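Local atomic coordinates of secretion activator protein, hypothetical (Brucella abortus bv. 1 str. 9-941, PDB entry 7DNP), a protein that is probably a peptidoglycan-cleaving muramidase (autolysin) of the glycoside hydrolase 108 family that acts alongside the type IV secretion system. Residues 6-11 and 167-172; 68-71 and 75-78. All blocks are in the same frame, centred on the assembly; numbering follows the deposited sequence.

Overall arrangement
Two contacts of this mostly helical muramidase show how the ends of a chain and an internal turn can come together in one helical fold. Contact 1 joins the first and last helices, 5-17 and 148-170, across 155 intervening residues; contact 2 is local, fastening the C-terminal part of helix 58-70 to the turn that follows it, and falls within that long interval. Their centres lie about 13 Å apart, yet they touch, with Phe6 CD1 3.5 Å from Trp70 CG. The bound muropeptide sits beside contact 2, where Tyr69 meets it directly, whereas the side chain of Ala9 in contact 1 stays about 14 Å from it.

Contact 1: 6-11 and 167-172; sequences FAKAMP and LAFSRD
Lys8 lies along the ring of Phe169 where the first and last helices, 5-17 and 148-170, meet in this mostly helical chain, whose glycosyl hydrolase 108 family belongs to the lysozyme clan. Followed outward, the lysine side chain begins with CB against the far end of the ring, 3.9 Å from Phe169 CZ. With chi1 at -79°, CG lies anti to the carbonyl carbon, and the chain is then extended through chi2, so that CD still reaches the ring, 4.0 Å from Phe169 CE1. Bends at chi3 and chi4 follow. CE arrives 3.4 Å from Asp172 OD2, and the ammonium NZ remains 4.2 Å from that same oxygen, too far for a salt bridge, although the opposite charges probably still attract. The other carboxylate oxygen, Asp172 OD1, accepts a hydrogen bond from the backbone N of Ala174.

Phe169 points in the opposite direction to the lysine, so the two side chains slide past one another, methylene chain against ring. On the side of the ring away from CE1, Phe169 CE2 comes 4.2 Å from the methyl Ala9 CB. His84 packs edge-to-face with the same ring, and Leu175 touches both Phe169 and Lys8, bringing the last modelled residue to the seam. No hydrogen bond crosses between 6-11 and 167-172; the CA atoms of Lys8 and Phe169 stay 8.9 Å apart.

Contact 2: 68-71 and 75-78; sequences NYWN and GDDL. With H9U ((2R)-2-[[(2S)-2-[[(2R)-2-[(2R,3S,4R,5R,6S)-5-acetamido-3-[(2S,3R,4R,5S,6R)-3-acetamido-6-(hydroxymethyl)-4,5-bis(oxidanyl)oxan-2-yl]oxy-2-(hydroxymethyl)-6-oxidanyl-oxan-4-yl]oxypropanoyl]amino]propanoyl]amino]pentanedioic acid), chain B.
The C-terminal part of helix 58-70, in the glycosyl hydrolase 108 region, runs into a turn that folds back over Trp70, while the preceding Tyr69 reaches into the muropeptide pocket. Gly75 N donates to Trp70 O at 2.9 Å, an i to i+5 bond that closes the turn, and Gly75 CA lies over the six-membered ring of the indole, 3.5 Å from its centroid and 11° off the normal, a CH-pi contact. With no side chain in the way, this CA can come so close to the face. The indole reaches this place with CG anti to the backbone N of Trp70 (chi1 179°).

Its NE1 donates to Asp76 OD1 at 2.8 Å, with the oxygen near the ring plane but approached from above the carboxylate plane. Face and edge of one ring are thus both engaged, which should fix its rotation. Phe6 also meets this indole, with the ring planes at about 45°. A water accepts from Asp76 N and donates to Asn71 OD1, bridging the two segments.

On the ligand side, Tyr69 OH, also hydrogen-bonded to Thr39 OG1, lies 2.5 Å from muropeptide O06, a hydrogen bond shorter than usual and to be read with caution; O06 itself lies in the plane of the tyrosine ring, at its edge.

Contact 1: 6-11 and 167-172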
loop_
_atom_site.group_PDB
_atom_site.type_symbol
_atom_site.label_atom_id
_atom_site.label_comp_id
_atom_site.label_asym_id
_atom_site.label_seq_id
_atom_site.Cartn_x
_atom_site.Cartn_y
_atom_site.Cartn_z
ATOM N N PHE A 6 4.513 -2.817 11.009
ATOM C CA PHE A 6 3.550 -1.719 10.945
ATOM C C PHE A 6 4.047 -0.503 11.722
ATOM O O PHE A 6 4.030 0.624 11.210
ATOM C CB PHE A 6 2.188 -2.186 11.463
ATOM C CG PHE A 6 1.072 -1.224 11.183
ATOM C CD1 PHE A 6 0.611 -1.028 9.888
ATOM C CD2 PHE A 6 0.483 -0.508 12.216
ATOM C CE1 PHE A 6 -0.421 -0.134 9.629
ATOM C CE2 PHE A 6 -0.555 0.384 11.965
ATOM C CZ PHE A 6 -1.004 0.573 10.674
ATOM N N ALA A 7 4.510 -0.718 12.955
ATOM C CA ALA A 7 5.067 0.368 13.756
ATOM C C ALA A 7 6.311 0.973 13.117
ATOM O O ALA A 7 6.616 2.148 13.352
ATOM C CB ALA A 7 5.393 -0.134 15.159
ATOM N N LYS A 8 7.046 0.194 12.323
ATOM C CA LYS A 8 8.241 0.713 11.669
ATOM C C LYS A 8 7.896 1.459 10.388
ATOM O O LYS A 8 8.526 2.473 10.071
ATOM C CB LYS A 8 9.214 -0.427 11.361
ATOM C CG LYS A 8 10.039 -0.912 12.542
ATOM C CD LYS A 8 10.954 -2.059 12.121
ATOM C CE LYS A 8 12.283 -2.025 12.865
ATOM N NZ LYS A 8 12.142 -2.461 14.283
ATOM N N ALA A 9 6.902 0.975 9.642
ATOM C CA ALA A 9 6.615 1.533 8.326
ATOM C C ALA A 9 5.761 2.794 8.403
ATOM O O ALA A 9 6.008 3.757 7.669
ATOM C CB ALA A 9 5.924 0.482 7.458
ATOM N N MET A 10 4.751 2.806 9.272
ATOM C CA MET A 10 3.779 3.896 9.256
ATOM C C MET A 10 4.375 5.279 9.511
ATOM O O MET A 10 3.897 6.241 8.887
ATOM C CB MET A 10 2.655 3.602 10.258
ATOM C CG MET A 10 1.667 2.557 9.782
ATOM S SD MET A 10 1.112 2.765 8.072
ATOM C CE MET A 10 0.340 4.381 8.155
ATOM N N PRO A 11 5.370 5.468 10.389
ATOM C CA PRO A 11 5.977 6.806 10.484
ATOM C C PRO A 11 6.529 7.302 9.157
ATOM O O PRO A 11 6.415 8.495 8.851
ATOM C CB PRO A 11 7.079 6.614 11.535
ATOM C CG PRO A 11 6.581 5.504 12.382
ATOM C CD PRO A 11 5.885 4.569 11.438
ATOM N N LEU A 167 13.257 -4.240 1.029
ATOM C CA LEU A 167 14.403 -5.142 1.084
ATOM C C LEU A 167 15.178 -4.980 2.385
ATOM O O LEU A 167 15.684 -5.967 2.934
ATOM C CB LEU A 167 15.313 -4.899 -0.118
ATOM C CG LEU A 167 14.664 -5.190 -1.474
ATOM C CD1 LEU A 167 15.450 -4.556 -2.605
ATOM C CD2 LEU A 167 14.532 -6.680 -1.690
ATOM N N ALA A 168 15.278 -3.748 2.891
ATOM C CA ALA A 168 15.907 -3.523 4.187
ATOM C C ALA A 168 15.135 -4.225 5.298
ATOM O O ALA A 168 15.715 -4.984 6.083
ATOM C CB ALA A 168 16.015 -2.023 4.463
ATOM N N PHE A 169 13.815 -3.991 5.374
ATOM C CA PHE A 169 12.988 -4.669 6.369
ATOM C C PHE A 169 13.142 -6.183 6.288
ATOM O O PHE A 169 13.127 -6.868 7.316
ATOM C CB PHE A 169 11.513 -4.293 6.183
ATOM C CG PHE A 169 11.152 -2.935 6.715
ATOM C CD1 PHE A 169 11.842 -2.378 7.779
ATOM C CD2 PHE A 169 10.113 -2.212 6.143
ATOM C CE1 PHE A 169 11.497 -1.119 8.267
ATOM C CE2 PHE A 169 9.766 -0.960 6.619
ATOM C CZ PHE A 169 10.458 -0.412 7.683
ATOM N N SER A 170 13.305 -6.716 5.074
ATOM C CA SER A 170 13.441 -8.155 4.872
ATOM C C SER A 170 14.666 -8.739 5.566
ATOM O O SER A 170 14.704 -9.949 5.822
ATOM C CB SER A 170 13.493 -8.453 3.368
ATOM O OG SER A 170 14.314 -9.569 3.094
ATOM N N ARG A 171 15.670 -7.919 5.876
ATOM C CA ARG A 171 16.850 -8.387 6.593
ATOM C C ARG A 171 16.978 -7.740 7.970
ATOM O O ARG A 171 18.049 -7.793 8.580
ATOM C CB ARG A 171 18.108 -8.147 5.756
ATOM C CG ARG A 171 17.901 -8.498 4.290
ATOM C CD ARG A 171 19.189 -8.850 3.580
ATOM N NE ARG A 171 18.930 -9.698 2.418
ATOM C CZ ARG A 171 19.113 -11.015 2.395
ATOM N NH1 ARG A 171 18.847 -11.703 1.293
ATOM N NH2 ARG A 171 19.578 -11.647 3.467
ATOM N N ASP A 172 15.900 -7.137 8.471
ATOM C CA ASP A 172 15.865 -6.593 9.823
ATOM C C ASP A 172 15.672 -7.737 10.812
ATOM O O ASP A 172 14.662 -8.448 10.759
ATOM C CB ASP A 172 14.742 -5.563 9.949
ATOM C CG ASP A 172 14.793 -4.782 11.256
ATOM O OD1 ASP A 172 14.821 -5.407 12.338
ATOM O OD2 ASP A 172 14.798 -3.533 11.200
#

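Contact 2: 68-71 and 75-78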
loop_
_atom_site.group_PDB
_atom_site.type_symbol
_atom_site.label_atom_id
_atom_site.label_comp_id
_atom_site.label_asym_id
_atom_site.label_seq_id
_atom_site.Cartn_x
_atom_site.Cartn_y
_atom_site.Cartn_z
ATOM N N ASN A 68 -7.926 -1.135 7.165
ATOM C CA ASN A 68 -8.365 -1.205 5.780
ATOM C C ASN A 68 -7.223 -1.350 4.792
ATOM O O ASN A 68 -7.474 -1.422 3.585
ATOM C CB ASN A 68 -9.212 0.023 5.441
ATOM C CG ASN A 68 -10.649 -0.137 5.901
ATOM O OD1 ASN A 68 -11.005 -1.155 6.498
ATOM N ND2 ASN A 68 -11.481 0.853 5.615
ATOM N N TYR A 69 -5.981 -1.408 5.263
ATOM C CA TYR A 69 -4.870 -1.586 4.342
ATOM C C TYR A 69 -3.945 -2.683 4.850
ATOM O O TYR A 69 -3.854 -3.746 4.230
ATOM C CB TYR A 69 -4.145 -0.251 4.129
ATOM C CG TYR A 69 -5.019 0.717 3.359
ATOM C CD1 TYR A 69 -5.055 0.693 1.969
ATOM C CD2 TYR A 69 -5.850 1.615 4.019
ATOM C CE1 TYR A 69 -5.871 1.555 1.259
ATOM C CE2 TYR A 69 -6.672 2.482 3.316
ATOM C CZ TYR A 69 -6.679 2.445 1.938
ATOM O OH TYR A 69 -7.493 3.302 1.234
ATOM N N TRP A 70 -3.299 -2.450 5.996
ATOM C CA TRP A 70 -2.423 -3.456 6.595
ATOM C C TRP A 70 -3.146 -4.786 6.805
ATOM O O TRP A 70 -2.663 -5.842 6.378
ATOM C CB TRP A 70 -1.865 -2.925 7.919
ATOM C CG TRP A 70 -0.966 -3.880 8.652
ATOM C CD1 TRP A 70 -1.281 -4.616 9.755
ATOM C CD2 TRP A 70 0.398 -4.188 8.340
ATOM N NE1 TRP A 70 -0.199 -5.367 10.148
ATOM C CE2 TRP A 70 0.844 -5.121 9.295
ATOM C CE3 TRP A 70 1.284 -3.770 7.340
ATOM C CZ2 TRP A 70 2.138 -5.643 9.284
ATOM C CZ3 TRP A 70 2.569 -4.290 7.333
ATOM C CH2 TRP A 70 2.982 -5.214 8.296
ATOM N N ASN A 71 -4.312 -4.758 7.461
ATOM C CA ASN A 71 -5.030 -6.006 7.718
ATOM C C ASN A 71 -5.594 -6.617 6.439
ATOM O O ASN A 71 -5.700 -7.845 6.339
ATOM C CB ASN A 71 -6.154 -5.780 8.733
ATOM C CG ASN A 71 -5.636 -5.639 10.154
ATOM O OD1 ASN A 71 -4.494 -5.995 10.449
ATOM N ND2 ASN A 71 -6.474 -5.121 11.041
ATOM N N GLY A 75 -0.843 -8.143 6.589
ATOM C CA GLY A 75 0.522 -7.701 6.831
ATOM C C GLY A 75 1.206 -8.454 7.954
ATOM O O GLY A 75 2.402 -8.750 7.876
ATOM N N ASP A 76 0.459 -8.776 9.015
ATOM C CA ASP A 76 1.024 -9.546 10.121
ATOM C C ASP A 76 1.577 -10.881 9.653
ATOM O O ASP A 76 2.561 -11.377 10.213
ATOM C CB ASP A 76 -0.036 -9.790 11.194
ATOM C CG ASP A 76 -0.235 -8.597 12.096
ATOM O OD1 ASP A 76 0.399 -7.552 11.846
ATOM O OD2 ASP A 76 -1.033 -8.704 13.049
ATOM N N ASP A 77 0.958 -11.479 8.640
ATOM C CA ASP A 77 1.308 -12.830 8.230
ATOM C C ASP A 77 2.282 -12.878 7.061
ATOM O O ASP A 77 2.918 -13.918 6.854
ATOM C CB ASP A 77 0.035 -13.605 7.878
ATOM C CG ASP A 77 -0.974 -13.591 9.008
ATOM O OD1 ASP A 77 -0.673 -14.171 10.075
ATOM O OD2 ASP A 77 -2.052 -12.977 8.839
ATOM N N LEU A 78 2.433 -11.791 6.308
ATOM C CA LEU A 78 3.396 -11.789 5.220
ATOM C C LEU A 78 4.819 -11.737 5.778
ATOM O O LEU A 78 5.040 -11.249 6.891
ATOM C CB LEU A 78 3.154 -10.600 4.289
ATOM C CG LEU A 78 1.860 -10.589 3.469
ATOM C CD1 LEU A 78 1.785 -9.341 2.597
ATOM C CD2 LEU A 78 1.756 -11.840 2.610
HETATM C C22 H9U B . -4.028 7.460 -3.524
HETATM C C24 H9U B . -2.808 8.868 -5.116
HETATM C C26 H9U B . -3.350 8.232 -2.373
HETATM C C28 H9U B . -2.240 9.706 -3.959
HETATM C C23 H9U B . -4.111 8.263 -4.766
HETATM C C25 H9U B . -5.620 5.732 -3.259
HETATM C C27 H9U B . -6.466 5.200 -2.076
HETATM C C29 H9U B . -6.881 3.798 -2.312
HETATM C C30 H9U B . -7.542 3.618 -3.618
HETATM C C31 H9U B . -6.606 4.093 -4.740
HETATM C C32 H9U B . -5.190 7.841 -6.967
HETATM C C33 H9U B . -3.008 7.298 -1.255
HETATM C C34 H9U B . -7.225 3.867 -6.087
HETATM C C35 H9U B . -1.973 9.568 -7.405
HETATM C C36 H9U B . -4.685 7.009 -8.140
HETATM C C37 H9U B . -6.016 5.881 0.414
HETATM C C38 H9U B . -6.701 7.726 -6.838
HETATM C C39 H9U B . -3.251 5.096 -8.961
HETATM C C40 H9U B . -2.037 10.476 -8.629
HETATM C C41 H9U B . -5.042 5.802 1.588
HETATM C C42 H9U B . -4.285 3.998 -9.190
HETATM C C43 H9U B . -6.430 3.258 -10.345
HETATM C C44 H9U B . -1.930 4.463 -8.570
HETATM C C45 H9U B . -7.633 3.550 -9.459
HETATM C C46 H9U B . -6.884 3.330 -11.795
HETATM C C47 H9U B . -7.395 1.975 -12.283
HETATM C C48 H9U B . -7.805 2.029 -13.752
HETATM N N18 H9U B . -2.888 9.766 -6.307
HETATM N N19 H9U B . -5.635 5.226 -0.830
HETATM N N20 H9U B . -3.749 5.911 -7.866
HETATM N N21 H9U B . -5.406 4.264 -10.098
HETATM O O01 H9U B . -5.364 7.086 -3.116
HETATM O O02 H9U B . -2.096 8.892 -2.755
HETATM O O03 H9U B . -6.295 5.511 -4.548
HETATM O O04 H9U B . -4.541 7.318 -5.827
HETATM O O05 H9U B . -3.096 10.740 -3.685
HETATM O O06 H9U B . -7.782 3.337 -1.233
HETATM O O07 H9U B . -7.853 2.227 -3.822
HETATM O O08 H9U B . -2.289 8.044 -0.310
HETATM O O09 H9U B . -8.416 4.597 -6.178
HETATM O O10 H9U B . -1.167 8.697 -7.361
HETATM O O11 H9U B . -5.031 7.246 -9.247
HETATM O O12 H9U B . -7.049 6.459 0.538
HETATM O O13 H9U B . -4.172 2.961 -8.622
HETATM O O14 H9U B . -8.311 2.595 -8.990
HETATM O O15 H9U B . -7.946 4.743 -9.199
HETATM O O16 H9U B . -7.675 3.105 -14.396
HETATM O O17 H9U B . -8.272 0.999 -14.310
HETATM O O HOH W 1 -2.404 -8.201 9.480
#